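PDB 5HGC: serpin from Taeniopygia guttata, which binds cortisol in the crystal and, as a member of the serpin family, may act as an inhibitor of serine proteases. Local coordinates for residues E76-F81 with K120-L125. Numbering follows the deposited sequence.
Sequences EIHEGF and KALYQL
Tyr123 reaches across from the last turn of helix 113-123 to end between His78 and Phe81 of helix 74-89. From CB, the side chain sets out with CG beside the backbone N and anti to the carbonyl carbon (chi1 -73°), which sends the ring toward the neighbouring helix. Farther out, Tyr123 CE1 packs against Phe81 CB at 3.4 Å, an apolar contact, while CE2 faces His78 ND1. CZ is near both His78 ND1 and Phe81 CB, and at the tip Tyr123 OH meets His78 ND1 at 2.7 Å in a fairly straight hydrogen bond (159°), for which either group could supply the proton. The two rings meet rim to rim, neither over the face of the other, with their planes nearly perpendicular at 89°. These two helices belong to the helical part of the serpin fold, and helix 39-52 borders the contact, its Ala47 touching both Phe81 and Tyr123. Tyrosine suits this buried place because its flanks are apolar and its tip is polar. Histidine can bond at both nitrogens: NE2 is held by Glu74, which together with the His78 side chain lines the site of the bound diamino sugar. A phenylalanine at Tyr123 would probably leave His78 ND1 without this partner and its imidazole less firmly fixed in rotation. Leu122, branched and apolar, extends the contact beside the polar pair, Leu122 CD1 resting 3.8 Å from His78 CB.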
# COMPACT_ATOMS: atom_id res chain seq x y z
N GLU A 76 -15.30 -14.86 7.86
CA GLU A 76 -14.48 -13.98 8.70
C GLU A 76 -13.54 -13.06 7.91
O GLU A 76 -13.36 -11.93 8.28
CB GLU A 76 -13.70 -14.78 9.73
CG GLU A 76 -14.58 -15.45 10.80
CD GLU A 76 -13.79 -16.47 11.64
OE1 GLU A 76 -13.59 -16.19 12.84
OE2 GLU A 76 -13.35 -17.52 11.09
N ILE A 77 -12.95 -13.56 6.83
CA ILE A 77 -12.14 -12.80 5.89
C ILE A 77 -12.95 -11.63 5.38
O ILE A 77 -12.54 -10.48 5.60
CB ILE A 77 -11.69 -13.69 4.74
CG1 ILE A 77 -10.81 -14.81 5.28
CG2 ILE A 77 -10.94 -12.90 3.70
CD1 ILE A 77 -10.43 -15.85 4.26
N HIS A 78 -14.14 -11.87 4.80
CA HIS A 78 -14.96 -10.77 4.26
C HIS A 78 -15.41 -9.82 5.37
O HIS A 78 -15.44 -8.58 5.19
CB HIS A 78 -16.14 -11.27 3.43
CG HIS A 78 -15.75 -12.11 2.26
ND1 HIS A 78 -14.95 -11.64 1.23
CD2 HIS A 78 -16.06 -13.39 1.93
CE1 HIS A 78 -14.75 -12.61 0.35
NE2 HIS A 78 -15.41 -13.67 0.74
N GLU A 79 -15.71 -10.37 6.54
CA GLU A 79 -16.10 -9.54 7.70
C GLU A 79 -14.94 -8.65 8.09
O GLU A 79 -15.12 -7.44 8.33
CB GLU A 79 -16.45 -10.39 8.88
CG GLU A 79 -17.93 -10.44 9.16
CD GLU A 79 -18.35 -11.78 9.76
OE1 GLU A 79 -17.56 -12.39 10.54
OE2 GLU A 79 -19.48 -12.20 9.44
N GLY A 80 -13.75 -9.29 8.12
CA GLY A 80 -12.47 -8.69 8.42
C GLY A 80 -12.21 -7.51 7.52
O GLY A 80 -11.94 -6.38 8.02
N PHE A 81 -12.29 -7.76 6.19
CA PHE A 81 -11.97 -6.72 5.25
C PHE A 81 -13.05 -5.66 5.25
O PHE A 81 -12.73 -4.49 5.07
CB PHE A 81 -11.79 -7.26 3.85
CG PHE A 81 -10.48 -7.90 3.62
CD1 PHE A 81 -9.29 -7.12 3.59
CD2 PHE A 81 -10.39 -9.31 3.42
CE1 PHE A 81 -8.04 -7.74 3.40
CE2 PHE A 81 -9.14 -9.92 3.20
CZ PHE A 81 -7.97 -9.14 3.18
N LYS A 120 -20.73 -4.32 -3.02
CA LYS A 120 -20.90 -2.96 -2.59
C LYS A 120 -20.95 -2.90 -1.05
O LYS A 120 -20.29 -2.06 -0.42
CB LYS A 120 -22.16 -2.33 -3.18
CG LYS A 120 -22.43 -0.93 -2.61
CD LYS A 120 -23.21 -0.08 -3.58
CE LYS A 120 -22.29 0.88 -4.33
NZ LYS A 120 -21.99 2.13 -3.56
N ALA A 121 -21.72 -3.80 -0.45
CA ALA A 121 -21.94 -3.75 1.00
C ALA A 121 -20.63 -4.02 1.69
O ALA A 121 -20.26 -3.26 2.59
CB ALA A 121 -23.01 -4.76 1.45
N LEU A 122 -19.90 -5.05 1.25
CA LEU A 122 -18.67 -5.43 1.94
C LEU A 122 -17.46 -4.57 1.61
O LEU A 122 -16.65 -4.27 2.49
CB LEU A 122 -18.34 -6.90 1.71
CG LEU A 122 -19.25 -7.92 2.38
CD1 LEU A 122 -18.98 -9.32 1.79
CD2 LEU A 122 -19.02 -7.90 3.89
N TYR A 123 -17.35 -4.15 0.36
CA TYR A 123 -16.08 -3.70 -0.17
C TYR A 123 -16.26 -2.37 -0.81
O TYR A 123 -15.35 -1.88 -1.45
CB TYR A 123 -15.51 -4.69 -1.18
CG TYR A 123 -14.96 -5.96 -0.54
CD1 TYR A 123 -13.71 -5.95 0.11
CD2 TYR A 123 -15.68 -7.15 -0.56
CE1 TYR A 123 -13.22 -7.09 0.75
CE2 TYR A 123 -15.19 -8.30 0.04
CZ TYR A 123 -13.97 -8.27 0.72
OH TYR A 123 -13.46 -9.40 1.32
N GLN A 124 -17.45 -1.77 -0.68
CA GLN A 124 -17.72 -0.49 -1.38
C GLN A 124 -17.36 -0.51 -2.90
O GLN A 124 -16.93 0.49 -3.44
CB GLN A 124 -17.03 0.72 -0.71
CG GLN A 124 -16.91 0.75 0.84
CD GLN A 124 -15.93 1.89 1.35
OE1 GLN A 124 -14.95 2.28 0.66
NE2 GLN A 124 -16.21 2.40 2.57
N LEU A 125 -17.51 -1.65 -3.58
CA LEU A 125 -17.23 -1.74 -5.02
C LEU A 125 -18.13 -0.84 -5.87
O LEU A 125 -19.40 -0.82 -5.73
CB LEU A 125 -17.36 -3.17 -5.52
CG LEU A 125 -17.35 -3.31 -7.07
CD1 LEU A 125 -15.96 -3.03 -7.61
CD2 LEU A 125 -17.83 -4.68 -7.56